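Side-chain contacts in OxyR (Porphyromonas gingivalis, PDB 3HO7), which probably binds DNA and controls transcription in response to redox state as a LysR-family regulator, represented here by its regulatory domain: residues K34-G39 with R203-G208; E83-Y88 with D122-F127; L209-S212 with M218-L221. All coordinates share one frame; numbering follows the deposited sequence.

Contact 1 (K34-G39 with R203-G208); sequences KKELAG and REQLIG
Gln205 and Leu37 lie alongside one another, their side chains reaching from opposing backbones, where the C-terminal end of helix 22-36 comes up against the flank of helix 200-211. The glutamine reaches across with its chain fully drawn out: CG stands opposite the backbone nitrogen (chi1 -172°) and the next torsion is also extended, which carries the amide to the neighbouring backbone. There Gln205 NE2 lies 3.1 Å from Glu36 O, the carbonyl of the last residue of helix 22-36. The bond is weak, bent to 122° at the hydrogen.

One methyl of Leu37 settles over a face of the same amide. Its CD2 is nearest to the nitrogen, 3.4 Å from Gln205 NE2, and less close to the carbon, 3.7 Å from Gln205 CD, with the oxygen farther again. The amide thus meets a carbonyl ahead of its nitrogen and a methyl over one face. Leu37 is the first residue to leave helical geometry, and the tip of its side chain turns in toward helix 200-211, where CD2 also approaches Leu206 CD2 at 4.2 Å. That second leucine is buried and continues inward onto Leu191 of strand 184-194. Glu36 starts toward the opposing helix, but its carboxylate curls back from it. Leu37 also packs on Gln137 of the second subunit.

The contact combines leucine packing with one weak side-chain-to-backbone bond. It is the C-terminal end of one helix packing on the flank of another, on the outside of one lobe of the periplasmic-binding-protein fold used by LysR regulatory domains, with Leu37 at the border between that packing and the subunit interface.

Contact 2 (E83-Y88 with D122-F127); sequences EEFLGY and DQLVRF
An inverse gamma turn centred on Leu124, just ahead of helix 125-128, sets its leucine against Phe85 of the long strand 75-89. The turn lies between Cys119 and Cys128, which are joined by a disulfide in this structure, and so belongs to the segment that this cross-link closes.

Leu124 approaches the phenyl ring with both methyls, the two side chains running at an angle to each other. CD1 stands almost squarely over the ring, 4.1 Å from the centroid of Phe85 and only 9° from the ring normal, a CH-pi contact. CD2 falls toward the rim instead, with Leu124 CD2 and Phe85 CD2 4.0 Å apart. In Phe85 the first torsion (chi1 -74°) carries the ring toward the turn, and chi2, also -74°, turns its face to Leu124. Gln123 comes from another direction, bringing CD to 4.2 Å from Phe85 CE2 at the edge, near the ring plane. Its amide is committed to a third part of the chain: NE2 donates to the carbonyl of Ala228.

Around this pair, Leu124 also rests on Phe160 of strand 158-162, while Phe85 and Gln123 both touch Arg187. The turn itself is drawn together by a weak bond from Val125 N to Gln123 O.

No hydrogen bond links the two segments. Both the phenylalanine and the leucine are buried, so the contact depends on dispersion and the exclusion of water: the leucine holds one face of the ring, and the amide nitrogen of the glutamine at the edge has its partner in the carbonyl of Ala228.

Contact 3 (L209-S212 with M218-L221); sequences LLRS and MHKL
Arg211 and His219 meet where helix 200-211 runs out and the chain doubles back beside it. Leading up to them, Leu209 packs against Ile32 of helix 22-36, and its carbonyl receives the hydroxyl of Ser212, with Ser212 OG 2.8 Å from Leu209 O. Leu210 faces inward onto Leu80 and Leu191 of the sheet.

Arg211 meets the histidine in two ways. Its backbone carbonyl accepts a short bond from the imidazole, 2.6 Å between His219 NE2 and Arg211 O, with an angle of 155° at the hydrogen. The oxygen lies practically in the ring plane, whereas the donor stands well above the carbonyl plane. Above the same imidazole passes the arginine side chain. A bend at chi3 (61°) swings NE over the ring centre, 4.0 Å from the plane of His219. The guanidinium does not lie flat there: its plane is turned 73° from the imidazole, and its edge faces the methylene, with Arg211 NH2 3.5 Å from His219 CB. One residue thus supplies both an acceptor at the ring's edge and a cover for one face, which together probably limit how far the imidazole can turn. The nearby guanidinium charge would probably disfavour protonation of the second ring nitrogen.

Ser212 adds little across the contact, its side chain turning back to the helix. His219 belongs to a short 3-10 segment and also leans on Val214. The arrangement pins the returning chain of a beta-alpha-beta crossover, in which strand 184-194, helix 200-211 and the parallel strand 225-227 follow one another.

From the N terminus, the chain leaves helix 22-36 through 34-39, which waits some 164 residues for its partner in helix 200-211. Within that long loop, contact 2 closes a shorter one, tying strand 75-89 to the turn before helix 125-128; it is nested in contact 1, on the other side of the chain's centre, with centres about 31 Å apart. Contact 3 follows in series, closing a tight loop as the chain heads for strand 225-227. It shares helix 200-211 with contact 1, and Leu209 packs directly on Glu36 and Leu37. Met218 in turn touches Glu83, so contact 3 lies beside both others.

Contact 1 (K34-G39 with R203-G208)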
# COMPACT_ATOMS: atom_id res chain seq x y z
N LYS A 34 19.04 -13.93 -1.50
CA LYS A 34 20.09 -14.08 -0.50
C LYS A 34 21.05 -15.19 -0.87
O LYS A 34 22.27 -15.00 -0.86
CB LYS A 34 19.48 -14.35 0.88
CG LYS A 34 20.50 -14.39 2.00
CD LYS A 34 21.19 -13.04 2.14
CE LYS A 34 20.18 -11.94 2.46
NZ LYS A 34 20.84 -10.62 2.68
N LYS A 35 20.50 -16.36 -1.20
CA LYS A 35 21.32 -17.53 -1.49
C LYS A 35 21.90 -17.56 -2.90
O LYS A 35 23.03 -18.01 -3.10
CB LYS A 35 20.53 -18.82 -1.20
CG LYS A 35 19.17 -18.90 -1.88
CD LYS A 35 18.49 -20.22 -1.59
CE LYS A 35 18.18 -20.39 -0.11
NZ LYS A 35 19.41 -20.57 0.71
N GLU A 36 21.14 -17.08 -3.88
CA GLU A 36 21.59 -17.10 -5.27
C GLU A 36 22.34 -15.84 -5.70
O GLU A 36 23.21 -15.89 -6.58
CB GLU A 36 20.42 -17.36 -6.23
CG GLU A 36 20.43 -18.74 -6.87
CD GLU A 36 19.88 -19.82 -5.97
OE1 GLU A 36 18.70 -19.72 -5.58
OE2 GLU A 36 20.62 -20.78 -5.66
N LEU A 37 22.00 -14.70 -5.10
CA LEU A 37 22.57 -13.43 -5.51
C LEU A 37 23.59 -12.89 -4.51
O LEU A 37 23.89 -11.69 -4.50
CB LEU A 37 21.47 -12.39 -5.75
CG LEU A 37 20.50 -12.70 -6.89
CD1 LEU A 37 19.43 -11.62 -7.00
CD2 LEU A 37 21.25 -12.85 -8.20
N ALA A 38 24.13 -13.77 -3.68
CA ALA A 38 25.14 -13.39 -2.70
C ALA A 38 26.32 -12.70 -3.39
O ALA A 38 26.82 -13.18 -4.41
CB ALA A 38 25.62 -14.61 -1.93
N GLY A 39 26.75 -11.58 -2.83
CA GLY A 39 27.85 -10.81 -3.40
C GLY A 39 27.36 -9.60 -4.17
O GLY A 39 28.16 -8.81 -4.67
N ARG A 203 20.60 -10.66 -16.07
CA ARG A 203 19.22 -10.59 -16.54
C ARG A 203 18.63 -11.99 -16.60
O ARG A 203 17.54 -12.25 -16.09
CB ARG A 203 19.17 -9.93 -17.92
CG ARG A 203 17.77 -9.77 -18.51
CD ARG A 203 17.87 -9.10 -19.88
NE ARG A 203 16.59 -9.07 -20.60
CZ ARG A 203 16.44 -8.61 -21.83
NH1 ARG A 203 17.49 -8.15 -22.50
NH2 ARG A 203 15.24 -8.62 -22.41
N GLU A 204 19.37 -12.90 -17.23
CA GLU A 204 18.94 -14.29 -17.36
C GLU A 204 18.76 -14.94 -15.99
O GLU A 204 17.79 -15.66 -15.76
CB GLU A 204 19.95 -15.09 -18.19
CG GLU A 204 19.61 -16.56 -18.37
CD GLU A 204 20.49 -17.25 -19.39
OE1 GLU A 204 21.21 -16.54 -20.13
OE2 GLU A 204 20.46 -18.49 -19.46
N GLN A 205 19.69 -14.66 -15.08
CA GLN A 205 19.61 -15.21 -13.73
C GLN A 205 18.39 -14.66 -13.00
O GLN A 205 17.63 -15.41 -12.39
CB GLN A 205 20.89 -14.89 -12.94
CG GLN A 205 20.98 -15.59 -11.59
CD GLN A 205 22.24 -15.25 -10.82
OE1 GLN A 205 23.11 -14.53 -11.33
NE2 GLN A 205 22.35 -15.75 -9.60
N LEU A 206 18.20 -13.35 -13.08
CA LEU A 206 17.04 -12.71 -12.44
C LEU A 206 15.74 -13.33 -12.93
O LEU A 206 14.89 -13.72 -12.12
CB LEU A 206 17.05 -11.20 -12.70
CG LEU A 206 17.65 -10.32 -11.60
CD1 LEU A 206 16.72 -10.24 -10.39
CD2 LEU A 206 19.02 -10.82 -11.19
N ILE A 207 15.57 -13.42 -14.24
CA ILE A 207 14.35 -14.01 -14.79
C ILE A 207 14.09 -15.39 -14.19
O ILE A 207 12.99 -15.68 -13.74
CB ILE A 207 14.42 -14.12 -16.33
CG1 ILE A 207 14.50 -12.73 -16.95
CG2 ILE A 207 13.22 -14.90 -16.86
CD1 ILE A 207 14.58 -12.74 -18.47
N GLY A 208 15.13 -16.22 -14.15
CA GLY A 208 15.00 -17.55 -13.57
C GLY A 208 14.59 -17.52 -12.11
O GLY A 208 13.71 -18.26 -11.69

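Contact 2 (E83-Y88 with D122-F127)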
# COMPACT_ATOMS: atom_id res chain seq x y z
N GLU A 83 -1.16 -13.97 -13.68
CA GLU A 83 -1.78 -13.90 -12.37
C GLU A 83 -3.23 -13.49 -12.51
O GLU A 83 -3.54 -12.45 -13.09
CB GLU A 83 -1.03 -12.91 -11.48
CG GLU A 83 -1.58 -12.83 -10.07
CD GLU A 83 -0.69 -11.99 -9.16
OE1 GLU A 83 -0.05 -11.06 -9.66
OE2 GLU A 83 -0.65 -12.28 -7.95
N GLU A 84 -4.12 -14.32 -12.00
CA GLU A 84 -5.54 -14.05 -12.07
C GLU A 84 -5.99 -12.94 -11.13
O GLU A 84 -5.54 -12.86 -9.99
CB GLU A 84 -6.35 -15.31 -11.76
CG GLU A 84 -6.43 -16.30 -12.90
CD GLU A 84 -7.57 -17.28 -12.73
OE1 GLU A 84 -8.54 -16.97 -12.02
OE2 GLU A 84 -7.49 -18.38 -13.32
N PHE A 85 -6.91 -12.12 -11.61
CA PHE A 85 -7.64 -11.20 -10.77
C PHE A 85 -8.77 -11.97 -10.11
O PHE A 85 -9.45 -12.77 -10.76
CB PHE A 85 -8.23 -10.06 -11.60
CG PHE A 85 -7.22 -9.06 -12.06
CD1 PHE A 85 -6.68 -8.15 -11.17
CD2 PHE A 85 -6.83 -9.01 -13.39
CE1 PHE A 85 -5.75 -7.21 -11.59
CE2 PHE A 85 -5.90 -8.08 -13.82
CZ PHE A 85 -5.37 -7.18 -12.92
N LEU A 86 -8.97 -11.74 -8.82
CA LEU A 86 -10.07 -12.37 -8.10
C LEU A 86 -10.95 -11.31 -7.47
O LEU A 86 -10.48 -10.26 -7.04
CB LEU A 86 -9.54 -13.32 -7.02
CG LEU A 86 -8.82 -14.59 -7.49
CD1 LEU A 86 -8.42 -15.43 -6.28
CD2 LEU A 86 -9.69 -15.39 -8.44
N GLY A 87 -12.25 -11.59 -7.44
CA GLY A 87 -13.19 -10.72 -6.75
C GLY A 87 -12.97 -10.78 -5.25
O GLY A 87 -12.79 -11.85 -4.68
N TYR A 88 -12.98 -9.62 -4.62
CA TYR A 88 -12.93 -9.54 -3.18
C TYR A 88 -14.23 -8.86 -2.79
O TYR A 88 -14.39 -7.66 -2.99
CB TYR A 88 -11.71 -8.73 -2.74
CG TYR A 88 -11.19 -9.04 -1.35
CD1 TYR A 88 -10.88 -10.34 -0.97
CD2 TYR A 88 -10.99 -8.02 -0.43
CE1 TYR A 88 -10.40 -10.62 0.30
CE2 TYR A 88 -10.51 -8.28 0.84
CZ TYR A 88 -10.22 -9.58 1.20
OH TYR A 88 -9.74 -9.84 2.46
N ASP A 122 -7.02 0.83 -19.07
CA ASP A 122 -8.34 0.20 -18.96
C ASP A 122 -8.28 -1.32 -19.09
O ASP A 122 -9.03 -1.90 -19.87
CB ASP A 122 -9.32 0.80 -19.97
CG ASP A 122 -9.90 2.12 -19.50
OD1 ASP A 122 -9.97 2.34 -18.27
OD2 ASP A 122 -10.28 2.95 -20.35
N GLN A 123 -7.40 -1.96 -18.34
CA GLN A 123 -7.20 -3.40 -18.48
C GLN A 123 -8.50 -4.17 -18.25
O GLN A 123 -8.94 -4.94 -19.10
CB GLN A 123 -6.10 -3.91 -17.55
CG GLN A 123 -5.85 -5.40 -17.65
CD GLN A 123 -4.50 -5.80 -17.09
OE1 GLN A 123 -3.90 -5.07 -16.30
NE2 GLN A 123 -4.01 -6.97 -17.49
N LEU A 124 -9.10 -3.96 -17.08
CA LEU A 124 -10.39 -4.57 -16.78
C LEU A 124 -11.51 -3.66 -17.29
O LEU A 124 -12.36 -3.21 -16.52
CB LEU A 124 -10.54 -4.83 -15.28
CG LEU A 124 -9.61 -5.90 -14.71
CD1 LEU A 124 -9.74 -5.99 -13.20
CD2 LEU A 124 -9.89 -7.25 -15.36
N VAL A 125 -11.48 -3.40 -18.59
CA VAL A 125 -12.35 -2.40 -19.21
C VAL A 125 -13.83 -2.56 -18.88
O VAL A 125 -14.56 -1.58 -18.80
CB VAL A 125 -12.17 -2.37 -20.74
CG1 VAL A 125 -12.56 -3.71 -21.34
CG2 VAL A 125 -12.99 -1.24 -21.35
N ARG A 126 -14.27 -3.80 -18.70
CA ARG A 126 -15.68 -4.07 -18.43
C ARG A 126 -16.14 -3.37 -17.15
O ARG A 126 -17.33 -3.20 -16.92
CB ARG A 126 -15.93 -5.58 -18.32
CG ARG A 126 -15.64 -6.15 -16.94
CD ARG A 126 -15.67 -7.67 -16.96
NE ARG A 126 -14.51 -8.22 -17.65
CZ ARG A 126 -14.22 -9.52 -17.71
NH1 ARG A 126 -15.00 -10.40 -17.11
NH2 ARG A 126 -13.14 -9.93 -18.37
N PHE A 127 -15.18 -2.96 -16.33
CA PHE A 127 -15.48 -2.28 -15.07
C PHE A 127 -14.93 -0.86 -15.05
O PHE A 127 -15.57 0.06 -14.54
CB PHE A 127 -14.93 -3.08 -13.89
CG PHE A 127 -15.44 -4.49 -13.82
CD1 PHE A 127 -16.68 -4.76 -13.28
CD2 PHE A 127 -14.68 -5.54 -14.31
CE1 PHE A 127 -17.16 -6.05 -13.22
CE2 PHE A 127 -15.16 -6.83 -14.25
CZ PHE A 127 -16.40 -7.09 -13.70

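Contact 3 (L209-S212 with M218-L221)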
# COMPACT_ATOMS: atom_id res chain seq x y z
N LEU A 209 15.24 -16.65 -11.33
CA LEU A 209 14.97 -16.58 -9.89
C LEU A 209 13.55 -16.12 -9.59
O LEU A 209 12.88 -16.66 -8.72
CB LEU A 209 15.99 -15.67 -9.20
CG LEU A 209 17.37 -16.28 -8.98
CD1 LEU A 209 18.35 -15.24 -8.45
CD2 LEU A 209 17.29 -17.47 -8.03
N LEU A 210 13.09 -15.11 -10.32
CA LEU A 210 11.74 -14.61 -10.12
C LEU A 210 10.70 -15.66 -10.50
O LEU A 210 9.74 -15.89 -9.77
CB LEU A 210 11.53 -13.31 -10.90
CG LEU A 210 12.29 -12.10 -10.37
CD1 LEU A 210 12.27 -10.96 -11.39
CD2 LEU A 210 11.72 -11.64 -9.04
N ARG A 211 10.90 -16.31 -11.65
CA ARG A 211 9.98 -17.35 -12.09
C ARG A 211 9.96 -18.52 -11.11
O ARG A 211 8.91 -19.13 -10.88
CB ARG A 211 10.34 -17.83 -13.49
CG ARG A 211 10.27 -16.76 -14.56
CD ARG A 211 10.50 -17.35 -15.94
NE ARG A 211 9.48 -18.34 -16.28
CZ ARG A 211 9.58 -19.20 -17.29
NH1 ARG A 211 10.66 -19.19 -18.07
NH2 ARG A 211 8.61 -20.07 -17.51
N SER A 212 11.11 -18.83 -10.52
CA SER A 212 11.20 -19.92 -9.56
C SER A 212 10.57 -19.53 -8.23
O SER A 212 10.45 -20.36 -7.32
CB SER A 212 12.66 -20.32 -9.33
OG SER A 212 13.29 -19.46 -8.40
N MET A 218 1.71 -21.18 -12.96
CA MET A 218 1.52 -19.78 -13.30
C MET A 218 2.40 -19.34 -14.47
O MET A 218 2.16 -18.28 -15.06
CB MET A 218 1.78 -18.88 -12.09
CG MET A 218 0.97 -19.23 -10.86
SD MET A 218 1.15 -18.01 -9.54
CE MET A 218 -0.12 -16.82 -9.98
N HIS A 219 3.40 -20.14 -14.80
CA HIS A 219 4.32 -19.77 -15.88
C HIS A 219 3.62 -19.76 -17.23
O HIS A 219 4.09 -19.13 -18.18
CB HIS A 219 5.53 -20.70 -15.92
CG HIS A 219 6.41 -20.61 -14.71
ND1 HIS A 219 7.27 -21.62 -14.34
CD2 HIS A 219 6.55 -19.64 -13.77
CE1 HIS A 219 7.91 -21.27 -13.23
NE2 HIS A 219 7.49 -20.08 -12.87
N LYS A 220 2.49 -20.46 -17.33
CA LYS A 220 1.75 -20.55 -18.58
C LYS A 220 0.26 -20.29 -18.37
O LYS A 220 -0.30 -20.63 -17.33
CB LYS A 220 1.95 -21.92 -19.23
CG LYS A 220 3.38 -22.21 -19.65
CD LYS A 220 3.49 -23.58 -20.32
CE LYS A 220 4.91 -23.88 -20.76
NZ LYS A 220 5.04 -25.24 -21.35
N LEU A 221 -0.37 -19.70 -19.38
CA LEU A 221 -1.80 -19.44 -19.34
C LEU A 221 -2.56 -20.77 -19.28
O LEU A 221 -2.44 -21.61 -20.18
CB LEU A 221 -2.24 -18.64 -20.57
CG LEU A 221 -3.70 -18.19 -20.61
CD1 LEU A 221 -3.98 -17.22 -19.46
CD2 LEU A 221 -4.02 -17.55 -21.95